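Local coordinates for protein beta-fructofuranosidase (Arthrobacter, PDB 3WPU) that belongs to the levansucrase/invertase family of carbohydrate-active enzymes, whose characteristic catalytic fold is a five-bladed beta-propeller, at residues Gly3-His13 / Thr29-Ser40; Gln383-Leu393 / Asp463-Tyr471. One frame throughout, in Å; residues are numbered along the deposited sequence.

Followed from the N terminus, the chain first lays residues 3-13 down as an irregular segment, then turns back after 15 intervening residues so that helix 30-38 runs alongside it; interaction 1 closes this short loop. Interaction 2 opens much later and closes a 69-residue excursion, joining the sheet that holds strands 383-384 and 391-394 to the edge strand 467-469 of the next sheet. The two contacts therefore follow in series, neither nested nor crossed. Their centres lie about 13 Å apart, and they touch where His13 and Asp32 meet Pro384 and Met39 meets Ser389, which brings the N-terminal segment and its helix against the two joined sheets.

Interaction 1: residues Gly3-His13 / Thr29-Ser40; sequences GLQDGPEPTIH and TRADARQLQRMS
His13 and Asp32 approach from opposite directions: NE2 of His13 donates to Asp32 OD2 over 2.7 Å, close to the ring plane and on the syn lone pair, with ring and carboxylate turned 44° apart. A bond from His13 ND1 to Asp381 further limits the ring's rotation. Asp32 OD1 takes the backbone N of Thr11 at 2.9 Å and a proton from a water shared with Thr11 O, while OD2 also accepts from Thr29 N, which sits above the carboxylate plane. Asp32 N returns a bond to Thr29 OG1, completing a capping box. That hydroxyl, placed between N and carbonyl carbon (chi1 68°), serves twice, donating tip to tip to Thr11 OG1 at 2.7 Å; Thr11 OG1 in turn bonds to Gly282 O.

At the other end of the helix, Gln5 N donates to Arg38 O and Arg38 NE to Gln5 O (2.8 Å), a reciprocal pair. The guanidinium is sandwiched between Leu4 CD1 on one face and Gly7 O on the other, and its NH1 donates to Gln35 OE1. Gln35 NE2 then reaches Pro8 O at 2.9 Å, almost straight at 177°, and holds Ala31 O as well, so both ends of this buried amide are used and its flip is fixed.

Packing fills the rest. Pro8 CG sits over the centre of the Arg34 guanidinium, 3.6 Å from Arg34 CZ, while Arg34 NH1 bonds to Tyr283. Pro10 crosses Gln35 at about a right angle, and Leu4 CD2 lies beside Met39 CG at 3.7 Å. The whole is an extended segment, polyproline II-like from Pro8 to Thr11, running antiparallel to a capping-box helix and gripped along its length.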
loop_
_atom_site.group_PDB
_atom_site.type_symbol
_atom_site.label_atom_id
_atom_site.label_comp_id
_atom_site.label_asym_id
_atom_site.label_seq_id
_atom_site.Cartn_x
_atom_site.Cartn_y
_atom_site.Cartn_z
ATOM N N GLY A 3 -15.227 3.571 26.960
ATOM C CA GLY A 3 -16.017 3.265 25.730
ATOM C C GLY A 3 -15.786 1.882 25.134
ATOM O O GLY A 3 -16.116 1.648 23.961
ATOM N N LEU A 4 -15.218 0.962 25.920
ATOM C CA LEU A 4 -14.979 -0.407 25.453
ATOM C C LEU A 4 -15.966 -1.375 26.083
ATOM O O LEU A 4 -16.249 -1.296 27.277
ATOM C CB LEU A 4 -13.560 -0.875 25.793
ATOM C CG LEU A 4 -12.386 -0.116 25.182
ATOM C CD1 LEU A 4 -11.054 -0.687 25.657
ATOM C CD2 LEU A 4 -12.487 -0.127 23.661
ATOM N N GLN A 5 -16.475 -2.292 25.274
ATOM C CA GLN A 5 -17.220 -3.449 25.774
ATOM C C GLN A 5 -16.259 -4.326 26.557
ATOM O O GLN A 5 -15.045 -4.277 26.341
ATOM C CB GLN A 5 -17.818 -4.254 24.620
ATOM C CG GLN A 5 -18.739 -3.455 23.723
ATOM C CD GLN A 5 -19.861 -2.813 24.502
ATOM O OE1 GLN A 5 -20.635 -3.508 25.164
ATOM N NE2 GLN A 5 -19.954 -1.494 24.445
ATOM N N ASP A 6 -16.789 -5.116 27.484
ATOM C CA ASP A 6 -15.932 -6.049 28.216
ATOM C C ASP A 6 -15.323 -7.056 27.231
ATOM O O ASP A 6 -15.941 -7.428 26.233
ATOM C CB ASP A 6 -16.723 -6.797 29.284
ATOM C CG ASP A 6 -17.189 -5.901 30.421
ATOM O OD1 ASP A 6 -16.618 -4.821 30.661
ATOM O OD2 ASP A 6 -18.151 -6.306 31.084
ATOM N N GLY A 7 -14.093 -7.485 27.500
ATOM C CA GLY A 7 -13.418 -8.414 26.631
ATOM C C GLY A 7 -11.999 -8.602 27.133
ATOM O O GLY A 7 -11.654 -7.999 28.141
ATOM N N PRO A 8 -11.196 -9.404 26.417
ATOM C CA PRO A 8 -9.820 -9.615 26.865
ATOM C C PRO A 8 -9.034 -8.315 26.851
ATOM O O PRO A 8 -9.306 -7.431 26.056
ATOM C CB PRO A 8 -9.257 -10.582 25.813
ATOM C CG PRO A 8 -10.057 -10.280 24.569
ATOM C CD PRO A 8 -11.434 -9.989 25.082
ATOM N N GLU A 9 -8.011 -8.232 27.694
ATOM C CA GLU A 9 -7.088 -7.137 27.622
ATOM C C GLU A 9 -6.080 -7.406 26.494
ATOM O O GLU A 9 -5.830 -8.535 26.140
ATOM C CB GLU A 9 -6.398 -6.975 28.976
ATOM C CG GLU A 9 -7.402 -6.542 30.039
ATOM C CD GLU A 9 -6.758 -6.111 31.313
ATOM O OE1 GLU A 9 -5.658 -5.525 31.228
ATOM O OE2 GLU A 9 -7.361 -6.332 32.386
ATOM N N PRO A 10 -5.558 -6.338 25.878
ATOM C CA PRO A 10 -4.638 -6.481 24.771
ATOM C C PRO A 10 -3.283 -6.912 25.301
ATOM O O PRO A 10 -3.004 -6.739 26.484
ATOM C CB PRO A 10 -4.573 -5.074 24.173
ATOM C CG PRO A 10 -4.950 -4.175 25.279
ATOM C CD PRO A 10 -5.942 -4.936 26.094
ATOM N N THR A 11 -2.480 -7.470 24.408
ATOM C CA THR A 11 -1.160 -7.970 24.742
ATOM C C THR A 11 -0.298 -6.792 25.123
ATOM O O THR A 11 -0.433 -5.708 24.572
ATOM C CB THR A 11 -0.557 -8.709 23.519
ATOM O OG1 THR A 11 -1.440 -9.765 23.124
ATOM C CG2 THR A 11 0.781 -9.303 23.836
ATOM N N ILE A 12 0.607 -7.002 26.076
ATOM C CA ILE A 12 1.586 -5.980 26.407
ATOM C C ILE A 12 2.727 -6.089 25.407
ATOM O O ILE A 12 3.353 -7.151 25.293
ATOM C CB ILE A 12 2.103 -6.135 27.853
ATOM C CG1 ILE A 12 0.942 -5.924 28.839
ATOM C CG2 ILE A 12 3.196 -5.121 28.112
ATOM C CD1 ILE A 12 1.330 -6.058 30.302
ATOM N N HIS A 13 2.949 -5.003 24.660
ATOM C CA HIS A 13 4.028 -4.922 23.679
ATOM C C HIS A 13 4.977 -3.814 24.135
ATOM O O HIS A 13 4.543 -2.756 24.585
ATOM C CB HIS A 13 3.516 -4.562 22.289
ATOM C CG HIS A 13 2.699 -5.630 21.632
ATOM N ND1 HIS A 13 3.260 -6.699 20.972
ATOM C CD2 HIS A 13 1.355 -5.757 21.475
ATOM C CE1 HIS A 13 2.300 -7.461 20.467
ATOM N NE2 HIS A 13 1.141 -6.899 20.744
ATOM N N THR A 29 -1.657 -10.138 17.869
ATOM C CA THR A 29 -2.171 -11.332 18.545
ATOM C C THR A 29 -3.685 -11.405 18.452
ATOM O O THR A 29 -4.329 -10.428 18.124
ATOM C CB THR A 29 -1.803 -11.369 20.032
ATOM O OG1 THR A 29 -2.498 -10.325 20.727
ATOM C CG2 THR A 29 -0.292 -11.188 20.231
ATOM N N ARG A 30 -4.259 -12.553 18.826
ATOM C CA ARG A 30 -5.723 -12.667 18.906
ATOM C C ARG A 30 -6.289 -11.737 19.987
ATOM O O ARG A 30 -7.322 -11.129 19.787
ATOM C CB ARG A 30 -6.138 -14.119 19.143
ATOM C CG ARG A 30 -5.894 -14.993 17.926
ATOM C CD ARG A 30 -6.419 -16.417 18.089
ATOM N NE ARG A 30 -7.851 -16.536 18.357
ATOM C CZ ARG A 30 -8.797 -16.623 17.428
ATOM N NH1 ARG A 30 -8.493 -16.558 16.138
ATOM N NH2 ARG A 30 -10.064 -16.760 17.792
ATOM N N ALA A 31 -5.582 -11.589 21.109
ATOM C CA ALA A 31 -5.984 -10.683 22.168
ATOM C C ALA A 31 -6.030 -9.247 21.638
ATOM O O ALA A 31 -6.983 -8.505 21.914
ATOM C CB ALA A 31 -5.017 -10.793 23.345
ATOM N N ASP A 32 -5.024 -8.877 20.851
ATOM C CA ASP A 32 -4.949 -7.542 20.215
ATOM C C ASP A 32 -6.159 -7.377 19.276
ATOM O O ASP A 32 -6.908 -6.412 19.366
ATOM C CB ASP A 32 -3.632 -7.386 19.416
ATOM C CG ASP A 32 -2.370 -7.295 20.302
ATOM O OD1 ASP A 32 -2.470 -6.965 21.504
ATOM O OD2 ASP A 32 -1.271 -7.516 19.736
ATOM N N ALA A 33 -6.334 -8.337 18.385
ATOM C CA ALA A 33 -7.366 -8.244 17.374
ATOM C C ALA A 33 -8.762 -8.216 17.993
ATOM O O ALA A 33 -9.698 -7.617 17.417
ATOM C CB ALA A 33 -7.213 -9.387 16.360
ATOM N N ARG A 34 -8.935 -8.810 19.169
ATOM C CA ARG A 34 -10.261 -8.800 19.813
ATOM C C ARG A 34 -10.638 -7.431 20.358
ATOM O O ARG A 34 -11.804 -7.154 20.608
ATOM C CB ARG A 34 -10.403 -9.917 20.862
ATOM C CG ARG A 34 -10.480 -11.289 20.217
ATOM C CD ARG A 34 -10.502 -12.443 21.211
ATOM N NE ARG A 34 -11.673 -12.427 22.089
ATOM C CZ ARG A 34 -11.806 -13.160 23.200
ATOM N NH1 ARG A 34 -10.827 -13.958 23.622
ATOM N NH2 ARG A 34 -12.921 -13.057 23.925
ATOM N N GLN A 35 -9.666 -6.532 20.486
ATOM C CA GLN A 35 -9.979 -5.149 20.833
ATOM C C GLN A 35 -10.899 -4.489 19.791
ATOM O O GLN A 35 -11.680 -3.618 20.123
ATOM C CB GLN A 35 -8.711 -4.320 20.968
ATOM C CG GLN A 35 -7.684 -4.837 21.968
ATOM C CD GLN A 35 -8.285 -5.248 23.297
ATOM O OE1 GLN A 35 -8.814 -4.421 24.042
ATOM N NE2 GLN A 35 -8.186 -6.516 23.598
ATOM N N LEU A 36 -10.792 -4.912 18.545
ATOM C CA LEU A 36 -11.657 -4.410 17.462
ATOM C C LEU A 36 -13.125 -4.622 17.803
ATOM O O LEU A 36 -13.970 -3.767 17.498
ATOM C CB LEU A 36 -11.309 -5.094 16.120
ATOM C CG LEU A 36 -9.873 -4.909 15.580
ATOM C CD1 LEU A 36 -9.533 -5.908 14.511
ATOM C CD2 LEU A 36 -9.685 -3.484 15.070
ATOM N N GLN A 37 -13.444 -5.754 18.418
ATOM C CA GLN A 37 -14.847 -6.000 18.832
ATOM C C GLN A 37 -15.218 -5.156 20.058
ATOM O O GLN A 37 -16.345 -4.684 20.205
ATOM C CB GLN A 37 -15.080 -7.485 19.121
ATOM C CG GLN A 37 -14.833 -8.345 17.916
ATOM C CD GLN A 37 -14.792 -9.813 18.247
ATOM O OE1 GLN A 37 -15.656 -10.319 18.989
ATOM N NE2 GLN A 37 -13.788 -10.511 17.717
ATOM N N ARG A 38 -14.268 -4.958 20.973
ATOM C CA ARG A 38 -14.536 -4.145 22.153
ATOM C C ARG A 38 -14.839 -2.697 21.793
ATOM O O ARG A 38 -15.569 -2.030 22.502
ATOM C CB ARG A 38 -13.336 -4.188 23.118
ATOM C CG ARG A 38 -13.039 -5.568 23.675
ATOM C CD ARG A 38 -11.917 -5.551 24.715
ATOM N NE ARG A 38 -12.334 -4.894 25.954
ATOM C CZ ARG A 38 -11.503 -4.377 26.857
ATOM N NH1 ARG A 38 -10.191 -4.415 26.677
ATOM N NH2 ARG A 38 -11.983 -3.792 27.962
ATOM N N MET A 39 -14.241 -2.211 20.703
ATOM C CA MET A 39 -14.376 -0.835 20.286
ATOM C C MET A 39 -15.685 -0.612 19.539
ATOM O O MET A 39 -16.074 0.522 19.346
ATOM C CB MET A 39 -13.220 -0.455 19.370
ATOM C CG MET A 39 -11.836 -0.449 20.023
ATOM S SD MET A 39 -10.520 -0.580 18.779
ATOM C CE MET A 39 -11.423 0.313 17.491
ATOM N N SER A 40 -16.345 -1.693 19.144
ATOM C CA SER A 40 -17.556 -1.594 18.327
ATOM C C SER A 40 -18.763 -1.358 19.210
ATOM O O SER A 40 -18.816 -1.830 20.347
ATOM C CB SER A 40 -17.733 -2.878 17.518
ATOM O OG SER A 40 -18.895 -2.832 16.688
HETATM O O HOH W 1 -18.065 -0.081 22.548
HETATM O O HOH W 2 -15.086 2.698 21.339
HETATM O O HOH W 3 -14.430 -2.582 29.075
HETATM O O HOH W 4 -1.639 -4.505 22.319
#

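Interaction 2: residues Gln383-Leu393 / Asp463-Tyr471; sequences QPLNGGSGLAL and DPTKTAVDY
Asn386 meets Thr465 from within a left-handed turn: Asn386, Gly387 and Gly388 all have positive phi, and this unusual bend presents two successive backbone N-H groups to the 463-471 segment. Asn386 N donates directly to Thr465 O at 2.8 Å, with a nearly straight N-H (170°). Gly387 N reaches Thr465 through a water that accepts from it and donates to Thr465 OG1. That hydroxyl spends its own proton on Asp463 OD1, which also receives Thr465 N from the same face of the carboxylate, an Asx turn that fixes the threonine within a type I beta turn.

Leu385 spans the next step. Its CD2 lies 3.5 Å from Thr465 O, and the Leu385 and Thr467 side chains cross at about a right angle, CD1 against CG2, while Gln383 CG touches Thr465 CG2 at 3.8 Å. A second water donates to both Thr467 OG1 and Ala392 O and so links them. Farther along, Leu393 CD1 presses on Val469 CG2 at 3.4 Å, tighter than usual, just where a classic bulge opposite Val370 bends the chain.

Two sheets, probably neighbouring propeller blades, are thus joined by one firmly established direct hydrogen bond, two bridging waters and apolar methyl contacts, which suggests a seam in which ordered water supplements the direct bonding.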
loop_
_atom_site.group_PDB
_atom_site.type_symbol
_atom_site.label_atom_id
_atom_site.label_comp_id
_atom_site.label_asym_id
_atom_site.label_seq_id
_atom_site.Cartn_x
_atom_site.Cartn_y
_atom_site.Cartn_z
ATOM N N GLN A 383 3.675 -2.278 18.744
ATOM C CA GLN A 383 2.436 -2.032 19.447
ATOM C C GLN A 383 1.366 -1.765 18.395
ATOM O O GLN A 383 1.433 -0.734 17.727
ATOM C CB GLN A 383 2.586 -0.785 20.300
ATOM C CG GLN A 383 1.323 -0.306 20.975
ATOM C CD GLN A 383 0.749 -1.384 21.873
ATOM O OE1 GLN A 383 1.403 -1.818 22.835
ATOM N NE2 GLN A 383 -0.423 -1.884 21.530
ATOM N N PRO A 384 0.382 -2.659 18.268
ATOM C CA PRO A 384 -0.734 -2.301 17.379
ATOM C C PRO A 384 -1.446 -1.041 17.831
ATOM O O PRO A 384 -1.633 -0.820 19.033
ATOM C CB PRO A 384 -1.654 -3.515 17.490
ATOM C CG PRO A 384 -0.772 -4.650 17.862
ATOM C CD PRO A 384 0.186 -3.997 18.843
ATOM N N LEU A 385 -1.822 -0.191 16.884
ATOM C CA LEU A 385 -2.324 1.148 17.209
ATOM C C LEU A 385 -3.721 1.123 17.814
ATOM O O LEU A 385 -4.473 0.135 17.642
ATOM C CB LEU A 385 -2.342 2.046 15.960
ATOM C CG LEU A 385 -0.995 2.297 15.293
ATOM C CD1 LEU A 385 -1.214 2.880 13.910
ATOM C CD2 LEU A 385 -0.105 3.183 16.155
ATOM N N ASN A 386 -4.051 2.192 18.537
ATOM C CA ASN A 386 -5.419 2.443 19.029
ATOM C C ASN A 386 -5.954 1.345 19.960
ATOM O O ASN A 386 -6.771 0.502 19.584
ATOM C CB ASN A 386 -6.340 2.742 17.827
ATOM C CG ASN A 386 -5.880 3.971 17.071
ATOM O OD1 ASN A 386 -5.641 3.955 15.837
ATOM N ND2 ASN A 386 -5.706 5.017 17.792
ATOM N N GLY A 387 -5.453 1.363 21.195
ATOM C CA GLY A 387 -5.869 0.430 22.231
ATOM C C GLY A 387 -5.352 -0.979 22.022
ATOM O O GLY A 387 -5.896 -1.930 22.565
ATOM N N GLY A 388 -4.297 -1.141 21.231
ATOM C CA GLY A 388 -3.810 -2.455 20.862
ATOM C C GLY A 388 -4.613 -3.205 19.822
ATOM O O GLY A 388 -4.369 -4.387 19.580
ATOM N N SER A 389 -5.553 -2.532 19.167
ATOM C CA SER A 389 -6.402 -3.180 18.202
ATOM C C SER A 389 -5.704 -3.363 16.858
ATOM O O SER A 389 -5.923 -4.350 16.177
ATOM C CB SER A 389 -7.670 -2.353 17.986
ATOM O OG SER A 389 -7.410 -1.114 17.327
ATOM N N GLY A 390 -4.869 -2.381 16.498
ATOM C CA GLY A 390 -4.257 -2.305 15.192
ATOM C C GLY A 390 -5.018 -1.432 14.215
ATOM O O GLY A 390 -4.477 -1.039 13.177
ATOM N N LEU A 391 -6.283 -1.129 14.486
ATOM C CA LEU A 391 -7.042 -0.375 13.504
ATOM C C LEU A 391 -6.631 1.090 13.469
ATOM O O LEU A 391 -6.681 1.755 14.496
ATOM C CB LEU A 391 -8.525 -0.445 13.798
ATOM C CG LEU A 391 -9.489 0.223 12.813
ATOM C CD1 LEU A 391 -9.301 -0.325 11.417
ATOM C CD2 LEU A 391 -10.894 0.035 13.324
ATOM N N ALA A 392 -6.303 1.576 12.273
ATOM C CA ALA A 392 -6.032 2.991 12.028
ATOM C C ALA A 392 -7.113 3.651 11.151
ATOM O O ALA A 392 -7.546 4.772 11.434
ATOM C CB ALA A 392 -4.678 3.173 11.410
ATOM N N LEU A 393 -7.552 2.983 10.097
ATOM C CA LEU A 393 -8.508 3.617 9.193
ATOM C C LEU A 393 -9.413 2.575 8.537
ATOM O O LEU A 393 -9.084 2.031 7.475
ATOM C CB LEU A 393 -7.787 4.448 8.122
ATOM C CG LEU A 393 -8.654 5.375 7.260
ATOM C CD1 LEU A 393 -9.069 6.570 8.076
ATOM C CD2 LEU A 393 -7.909 5.842 6.017
ATOM N N ASP A 463 0.664 10.886 22.234
ATOM C CA ASP A 463 0.692 9.429 22.340
ATOM C C ASP A 463 0.942 8.827 20.949
ATOM O O ASP A 463 0.050 8.853 20.102
ATOM C CB ASP A 463 -0.659 8.932 22.856
ATOM C CG ASP A 463 -0.704 7.431 23.103
ATOM O OD1 ASP A 463 0.147 6.659 22.616
ATOM O OD2 ASP A 463 -1.646 6.994 23.788
ATOM N N PRO A 464 2.130 8.271 20.721
ATOM C CA PRO A 464 2.487 7.697 19.419
ATOM C C PRO A 464 1.636 6.516 18.975
ATOM O O PRO A 464 1.643 6.186 17.775
ATOM C CB PRO A 464 3.937 7.228 19.625
ATOM C CG PRO A 464 4.433 8.021 20.762
ATOM C CD PRO A 464 3.266 8.207 21.665
ATOM N N THR A 465 0.923 5.890 19.911
ATOM C CA THR A 465 0.108 4.714 19.626
ATOM C C THR A 465 -1.288 5.071 19.147
ATOM O O THR A 465 -2.053 4.167 18.861
ATOM C CB THR A 465 -0.035 3.765 20.842
ATOM O OG1 THR A 465 -0.927 4.319 21.821
ATOM C CG2 THR A 465 1.330 3.477 21.479
ATOM N N LYS A 466 -1.627 6.364 19.124
ATOM C CA LYS A 466 -2.980 6.822 18.788
ATOM C C LYS A 466 -2.992 7.526 17.426
ATOM O O LYS A 466 -2.083 8.293 17.100
ATOM C CB LYS A 466 -3.458 7.785 19.874
ATOM C CG LYS A 466 -4.931 8.144 19.823
ATOM C CD LYS A 466 -5.375 8.721 21.173
ATOM C CE LYS A 466 -6.668 9.502 21.048
ATOM N NZ LYS A 466 -7.812 8.592 20.784
ATOM N N THR A 467 -4.065 7.319 16.660
ATOM C CA THR A 467 -4.299 8.063 15.445
ATOM C C THR A 467 -5.742 8.557 15.456
ATOM O O THR A 467 -6.572 8.027 16.198
ATOM C CB THR A 467 -4.099 7.201 14.165
ATOM O OG1 THR A 467 -5.123 6.189 14.072
ATOM C CG2 THR A 467 -2.764 6.546 14.156
ATOM N N ALA A 468 -6.025 9.566 14.635
ATOM C CA ALA A 468 -7.369 10.126 14.534
ATOM C C ALA A 468 -7.579 10.717 13.171
ATOM O O ALA A 468 -6.775 11.515 12.682
ATOM C CB ALA A 468 -7.607 11.200 15.591
ATOM N N VAL A 469 -8.726 10.415 12.587
ATOM C CA VAL A 469 -9.095 11.012 11.329
ATOM C C VAL A 469 -9.341 12.502 11.509
ATOM O O VAL A 469 -9.956 12.925 12.498
ATOM C CB VAL A 469 -10.364 10.341 10.812
ATOM C CG1 VAL A 469 -10.987 11.121 9.652
ATOM C CG2 VAL A 469 -10.027 8.913 10.359
ATOM N N ASP A 470 -8.839 13.289 10.564
ATOM C CA ASP A 470 -9.046 14.738 10.570
ATOM C C ASP A 470 -10.294 15.059 9.747
ATOM O O ASP A 470 -10.233 15.169 8.534
ATOM C CB ASP A 470 -7.822 15.478 10.045
ATOM C CG ASP A 470 -7.999 16.985 10.090
ATOM O OD1 ASP A 470 -9.065 17.447 10.582
ATOM O OD2 ASP A 470 -7.089 17.699 9.624
ATOM N N TYR A 471 -11.412 15.231 10.440
ATOM C CA TYR A 471 -12.679 15.569 9.783
ATOM C C TYR A 471 -12.775 17.058 9.363
ATOM O O TYR A 471 -13.763 17.457 8.736
ATOM C CB TYR A 471 -13.851 15.162 10.665
ATOM C CG TYR A 471 -14.119 13.672 10.681
ATOM C CD1 TYR A 471 -14.883 13.080 9.685
ATOM C CD2 TYR A 471 -13.598 12.861 11.687
ATOM C CE1 TYR A 471 -15.138 11.711 9.694
ATOM C CE2 TYR A 471 -13.843 11.502 11.708
ATOM C CZ TYR A 471 -14.618 10.933 10.718
ATOM O OH TYR A 471 -14.873 9.576 10.762
HETATM O O HOH W 5 -3.486 3.548 21.875
HETATM O O HOH W 6 -7.209 7.178 12.696
#